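Outer membrane protein SusF (Bacteroides thetaiotaomicron, PDB 4FE9) binds starch at the surface of the cell through its carbohydrate-binding modules, ahead of transport of the glycan into the periplasm for degradation. Local coordinates at residues F299-N304 with L342-A347; D331-S336 with I363-P368. All blocks are in the same frame, centred on the assembly; numbering follows the deposited sequence.

Interaction 1: residues F299-N304 with L342-A347; sequences FYFAAN and LKVGIA. With EDO (1,2-ethanediol), chain J.
Phe-301 and Val-344 face each other at the buried end of this contact, their side chains crossing at about a right angle. The valine comes over one face of the ring: its CG2 stands 4.2 Å from the centroid of the Phe-301 ring, 27° off the normal, a CH-pi contact displaced toward the CG-CD1 side. The other branch, CG1, turns to the root of the aromatic side chain and touches Phe-301 CB at 3.8 Å. Val-344 can do both because CG1 is anti to its backbone N (chi1 -177°), which sets CG2 beside that nitrogen and over the ring. Phe-301 also meets the ring of Phe-365 and the side chain of Val-307, placing the pair in the hydrophobic core of the module.

Toward the surface the main chain takes over. Asn-304 N donates to Val-344 O at 2.7 Å, joining the two segments. Ala-347 lies against residues 301-303 from the other end of its segment: its CA is 2.9 Å from Phe-301 O, a CA-H...O contact, and its methyl CB sits 3.5 Å from Ala-303 N. Farther out, Asn-304 and Lys-343 run side by side, pointing the same way, with OD1 of Asn-304 3.7 Å from CE of Lys-343; the ammonium group itself has a long, weak ion pair with Glu-338. An ethanediol, probably from the crystallisation liquor, is modelled beside Ala-303, but its position is doubtful.

Both segments carry the chain out of strands of one antiparallel sheet, and strand 294-301 pairs directly with strand 348-357. A hydrophobic pair beneath main-chain contacts thus joins the chain leaving strand 294-301 to the connection between strands 341-343 and 348-357 in the beta-sandwich of carbohydrate-binding module 2.

Interaction 2: residues D331-S336 with I363-P368; sequences DLAGLS and IEFEKP
The C-terminal part of helix 327-333 and the chain after it run roughly antiparallel to the end of strand 360-366, 157° apart in direction, with the CA atoms of Ala-333 and Phe-365 6.7 Å from each other. This is the packing of a short helix and its exit loop on an outermost strand of the beta-sandwich of carbohydrate-binding module 2. Gly-334, with positive phi, turns the chain out of the helix, and Ala-333 before it and Leu-335 after it both direct their side chains at the same phenylalanine.

Phe-365 is the centre of the contact. CD2 of Leu-335 lies over the middle of the ring, 3.9 Å from its centroid and 5° off the normal, a nearly perpendicular CH-pi approach. The sister methyl, CD1, is displaced beyond the outline of the ring, on the side nearest Phe-365 CD1, 3.8 Å away. Ala-333 CB comes in obliquely, 3.8 Å from Phe-365 CD2. In the plane of the ring, at its edge, lies CG2 of Ile-363 from the same strand, and Phe-301, Leu-342, Val-344 and Val-352 also touch the phenylalanine. The backbone N of Phe-365 is in turn hydrogen-bonded to Ser-329 OG, a polar tie from strand to helix.

Nearer the solvent Leu-332 extends from the helix with CG anti to its backbone N (chi1 175°), which carries its methyls across the strand end. CD2 rests on the main chain, 3.5 Å from Glu-366 C, and CD1 meets the bent aliphatic chain of Lys-367 at its CD, 3.9 Å away.

Interactions 1 and 2 have centres about 9 Å apart and alternate along the chain: 299-304, 331-336, 342-347, then 363-368. All four segments belong to carbohydrate-binding module 2, and both contacts reach its eight-stranded antiparallel sheet. They touch directly. Lys-343 N lies 2.9 Å from Ser-336 O and Ile-346 N 3.1 Å from Ala-333 O, both probable hydrogen bonds, while CE2 of Phe-301 packs on CE2 of Phe-365 at 3.5 Å. Segment 342-347 thus connects strand 294-301 with the helix exit, and the two phenylalanines merge both contacts into one hydrophobic core. Both contacts lie away from the module's glucan-binding residues.

Interaction 1: residues F299-N304 with L342-A347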
loop_
_atom_site.group_PDB
_atom_site.type_symbol
_atom_site.label_atom_id
_atom_site.label_comp_id
_atom_site.label_asym_id
_atom_site.label_seq_id
_atom_site.Cartn_x
_atom_site.Cartn_y
_atom_site.Cartn_z
ATOM N N PHE A 299 14.607 -16.293 -13.043
ATOM C CA PHE A 299 15.932 -15.760 -13.314
ATOM C C PHE A 299 16.945 -16.405 -12.365
ATOM O O PHE A 299 16.573 -16.921 -11.301
ATOM C CB PHE A 299 15.976 -14.242 -13.130
ATOM C CG PHE A 299 15.127 -13.478 -14.103
ATOM C CD1 PHE A 299 15.490 -13.387 -15.456
ATOM C CD2 PHE A 299 14.023 -12.763 -13.656
ATOM C CE1 PHE A 299 14.706 -12.678 -16.357
ATOM C CE2 PHE A 299 13.229 -12.039 -14.554
ATOM C CZ PHE A 299 13.615 -11.935 -15.890
ATOM N N TYR A 300 18.212 -16.421 -12.787
ATOM C CA TYR A 300 19.294 -16.910 -11.927
ATOM C C TYR A 300 19.960 -15.773 -11.283
ATOM O O TYR A 300 20.428 -14.875 -11.965
ATOM C CB TYR A 300 20.330 -17.727 -12.703
ATOM C CG TYR A 300 21.327 -18.404 -11.771
ATOM C CD1 TYR A 300 20.910 -19.445 -10.917
ATOM C CD2 TYR A 300 22.570 -17.865 -11.566
ATOM C CE1 TYR A 300 21.758 -19.987 -9.964
ATOM C CE2 TYR A 300 23.432 -18.394 -10.590
ATOM C CZ TYR A 300 23.003 -19.448 -9.789
ATOM O OH TYR A 300 23.844 -19.999 -8.833
ATOM N N PHE A 301 20.077 -15.818 -9.952
ATOM C CA PHE A 301 20.910 -14.810 -9.255
ATOM C C PHE A 301 22.063 -15.480 -8.486
ATOM O O PHE A 301 21.856 -16.473 -7.777
ATOM C CB PHE A 301 20.070 -13.949 -8.316
ATOM C CG PHE A 301 18.972 -13.182 -9.006
ATOM C CD1 PHE A 301 19.218 -11.921 -9.564
ATOM C CD2 PHE A 301 17.700 -13.696 -9.073
ATOM C CE1 PHE A 301 18.174 -11.186 -10.185
ATOM C CE2 PHE A 301 16.651 -12.966 -9.683
ATOM C CZ PHE A 301 16.900 -11.704 -10.210
ATOM N N ALA A 302 23.267 -15.055 -8.807
ATOM C CA ALA A 302 24.457 -15.263 -7.952
ATOM C C ALA A 302 24.322 -14.507 -6.625
ATOM O O ALA A 302 23.433 -13.658 -6.463
ATOM C CB ALA A 302 25.685 -14.795 -8.678
ATOM N N ALA A 303 25.264 -14.728 -5.714
ATOM C CA ALA A 303 25.312 -13.936 -4.492
ATOM C C ALA A 303 25.984 -12.612 -4.796
ATOM O O ALA A 303 26.854 -12.560 -5.644
ATOM C CB ALA A 303 26.052 -14.698 -3.388
ATOM N N ASN A 304 25.338 -11.523 -4.367
ATOM C CA ASN A 304 25.861 -10.161 -4.584
ATOM C C ASN A 304 25.601 -9.550 -5.954
ATOM O O ASN A 304 26.088 -8.460 -6.254
ATOM C CB ASN A 304 27.353 -10.090 -4.254
ATOM C CG ASN A 304 27.653 -10.451 -2.794
ATOM O OD1 ASN A 304 26.742 -10.709 -1.990
ATOM N ND2 ASN A 304 28.927 -10.544 -2.473
ATOM N N LEU A 342 18.830 -3.087 -5.989
ATOM C CA LEU A 342 18.428 -4.271 -5.276
ATOM C C LEU A 342 19.507 -5.355 -5.332
ATOM O O LEU A 342 19.903 -5.817 -6.429
ATOM C CB LEU A 342 17.110 -4.809 -5.811
ATOM C CG LEU A 342 16.613 -6.067 -5.117
ATOM C CD1 LEU A 342 16.264 -5.787 -3.679
ATOM C CD2 LEU A 342 15.438 -6.683 -5.841
ATOM N N LYS A 343 19.980 -5.759 -4.157
ATOM C CA LYS A 343 21.080 -6.716 -4.057
ATOM C C LYS A 343 20.563 -8.063 -3.598
ATOM O O LYS A 343 19.797 -8.159 -2.638
ATOM C CB LYS A 343 22.171 -6.204 -3.100
ATOM C CG LYS A 343 23.218 -7.278 -2.688
ATOM C CD LYS A 343 24.543 -6.628 -2.271
ATOM C CE LYS A 343 25.204 -7.401 -1.132
ATOM N NZ LYS A 343 26.194 -6.540 -0.382
ATOM N N VAL A 344 20.901 -9.097 -4.347
ATOM C CA VAL A 344 20.487 -10.412 -3.986
ATOM C C VAL A 344 21.662 -11.094 -3.265
ATOM O O VAL A 344 22.799 -11.024 -3.735
ATOM C CB VAL A 344 20.102 -11.244 -5.247
ATOM C CG1 VAL A 344 19.604 -12.604 -4.834
ATOM C CG2 VAL A 344 19.032 -10.500 -6.065
ATOM N N GLY A 345 21.395 -11.651 -2.090
ATOM C CA GLY A 345 22.484 -12.140 -1.228
ATOM C C GLY A 345 22.744 -13.640 -1.336
ATOM O O GLY A 345 23.895 -14.095 -1.182
ATOM N N ILE A 346 21.661 -14.404 -1.503
ATOM C CA ILE A 346 21.707 -15.852 -1.607
ATOM C C ILE A 346 21.528 -16.313 -3.089
ATOM O O ILE A 346 20.427 -16.158 -3.675
ATOM C CB ILE A 346 20.584 -16.452 -0.763
ATOM C CG1 ILE A 346 20.698 -15.961 0.685
ATOM C CG2 ILE A 346 20.553 -17.958 -0.875
ATOM C CD1 ILE A 346 19.653 -16.492 1.582
ATOM N N ALA A 347 22.567 -16.947 -3.656
ATOM C CA ALA A 347 22.529 -17.390 -5.065
ATOM C C ALA A 347 21.418 -18.401 -5.292
ATOM O O ALA A 347 21.014 -19.096 -4.374
ATOM C CB ALA A 347 23.890 -17.971 -5.506
HETATM C C1 EDO J . 27.714 -16.023 -5.603
HETATM O O1 EDO J . 26.888 -17.186 -5.852
HETATM C C2 EDO J . 28.422 -15.613 -6.890
HETATM O O2 EDO J . 28.965 -14.292 -6.779
#

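Interaction 2: residues D331-S336 with I363-P368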
loop_
_atom_site.group_PDB
_atom_site.type_symbol
_atom_site.label_atom_id
_atom_site.label_comp_id
_atom_site.label_asym_id
_atom_site.label_seq_id
_atom_site.Cartn_x
_atom_site.Cartn_y
_atom_site.Cartn_z
ATOM N N ASP A 331 14.198 -12.677 3.428
ATOM C CA ASP A 331 14.778 -13.862 4.048
ATOM C C ASP A 331 15.116 -14.906 3.008
ATOM O O ASP A 331 16.203 -15.494 3.036
ATOM C CB ASP A 331 13.800 -14.462 5.064
ATOM C CG ASP A 331 13.707 -13.637 6.343
ATOM O OD1 ASP A 331 12.800 -13.901 7.155
ATOM O OD2 ASP A 331 14.503 -12.684 6.499
ATOM N N LEU A 332 14.153 -15.210 2.135
ATOM C CA LEU A 332 14.348 -16.277 1.161
ATOM C C LEU A 332 15.578 -16.025 0.290
ATOM O O LEU A 332 16.394 -16.930 0.070
ATOM C CB LEU A 332 13.093 -16.474 0.300
ATOM C CG LEU A 332 13.281 -17.506 -0.814
ATOM C CD1 LEU A 332 13.319 -18.914 -0.228
ATOM C CD2 LEU A 332 12.175 -17.374 -1.908
ATOM N N ALA A 333 15.765 -14.785 -0.149
ATOM C CA ALA A 333 16.785 -14.498 -1.162
ATOM C C ALA A 333 17.912 -13.650 -0.615
ATOM O O ALA A 333 18.831 -13.260 -1.343
ATOM C CB ALA A 333 16.146 -13.805 -2.397
ATOM N N GLY A 334 17.789 -13.274 0.644
ATOM C CA GLY A 334 18.801 -12.447 1.286
ATOM C C GLY A 334 18.903 -11.083 0.676
ATOM O O GLY A 334 20.004 -10.592 0.444
ATOM N N LEU A 335 17.749 -10.429 0.455
ATOM C CA LEU A 335 17.717 -9.174 -0.337
ATOM C C LEU A 335 18.144 -7.977 0.522
ATOM O O LEU A 335 17.733 -7.861 1.661
ATOM C CB LEU A 335 16.299 -8.919 -0.897
ATOM C CG LEU A 335 15.706 -9.949 -1.861
ATOM C CD1 LEU A 335 14.240 -9.604 -2.136
ATOM C CD2 LEU A 335 16.539 -9.978 -3.188
ATOM N N SER A 336 18.811 -7.011 -0.081
ATOM C CA SER A 336 19.059 -5.765 0.617
ATOM C C SER A 336 19.220 -4.588 -0.320
ATOM O O SER A 336 19.346 -4.751 -1.544
ATOM C CB SER A 336 20.315 -5.893 1.516
ATOM O OG SER A 336 21.503 -5.935 0.725
ATOM N N ILE A 363 8.109 -5.586 -5.065
ATOM C CA ILE A 363 8.988 -6.623 -5.629
ATOM C C ILE A 363 8.994 -7.808 -4.692
ATOM O O ILE A 363 9.054 -7.613 -3.481
ATOM C CB ILE A 363 10.402 -6.092 -5.795
ATOM C CG1 ILE A 363 10.411 -4.937 -6.774
ATOM C CG2 ILE A 363 11.372 -7.207 -6.221
ATOM C CD1 ILE A 363 11.709 -4.113 -6.775
ATOM N N GLU A 364 8.649 -8.995 -5.215
ATOM C CA GLU A 364 8.752 -10.253 -4.442
ATOM C C GLU A 364 9.700 -11.247 -5.112
ATOM O O GLU A 364 9.789 -11.289 -6.346
ATOM C CB GLU A 364 7.379 -10.893 -4.245
ATOM C CG GLU A 364 6.368 -9.992 -3.533
ATOM C CD GLU A 364 6.699 -9.785 -2.031
ATOM O OE1 GLU A 364 7.296 -8.733 -1.665
ATOM O OE2 GLU A 364 6.379 -10.686 -1.231
ATOM N N PHE A 365 10.536 -11.907 -4.299
ATOM C CA PHE A 365 11.246 -13.120 -4.716
ATOM C C PHE A 365 10.636 -14.331 -4.092
ATOM O O PHE A 365 10.380 -14.351 -2.888
ATOM C CB PHE A 365 12.695 -13.051 -4.323
ATOM C CG PHE A 365 13.510 -12.209 -5.216
ATOM C CD1 PHE A 365 13.128 -10.902 -5.495
ATOM C CD2 PHE A 365 14.691 -12.698 -5.764
ATOM C CE1 PHE A 365 13.888 -10.105 -6.331
ATOM C CE2 PHE A 365 15.466 -11.915 -6.595
ATOM C CZ PHE A 365 15.063 -10.608 -6.894
ATOM N N GLU A 366 10.402 -15.356 -4.899
ATOM C CA GLU A 366 9.679 -16.543 -4.453
ATOM C C GLU A 366 10.373 -17.821 -4.916
ATOM O O GLU A 366 11.226 -17.777 -5.748
ATOM C CB GLU A 366 8.266 -16.510 -4.989
ATOM C CG GLU A 366 7.338 -15.594 -4.180
ATOM C CD GLU A 366 6.035 -15.289 -4.909
ATOM O OE1 GLU A 366 5.313 -16.249 -5.293
ATOM O OE2 GLU A 366 5.723 -14.090 -5.054
ATOM N N LYS A 367 9.973 -18.964 -4.376
ATOM C CA LYS A 367 10.511 -20.233 -4.860
ATOM C C LYS A 367 10.166 -20.366 -6.358
ATOM O O LYS A 367 9.024 -20.106 -6.752
ATOM C CB LYS A 367 9.908 -21.408 -4.086
ATOM C CG LYS A 367 10.205 -21.404 -2.570
ATOM C CD LYS A 367 11.631 -21.821 -2.282
ATOM C CE LYS A 367 11.716 -23.294 -1.912
ATOM N NZ LYS A 367 12.245 -24.124 -3.038
ATOM N N PRO A 368 11.155 -20.767 -7.189
ATOM C CA PRO A 368 10.917 -20.991 -8.632
ATOM C C PRO A 368 10.155 -22.273 -8.883
ATOM O O PRO A 368 10.723 -23.214 -9.408
ATOM C CB PRO A 368 12.320 -21.124 -9.187
ATOM C CG PRO A 368 13.073 -21.791 -8.084
ATOM C CD PRO A 368 12.505 -21.197 -6.789
#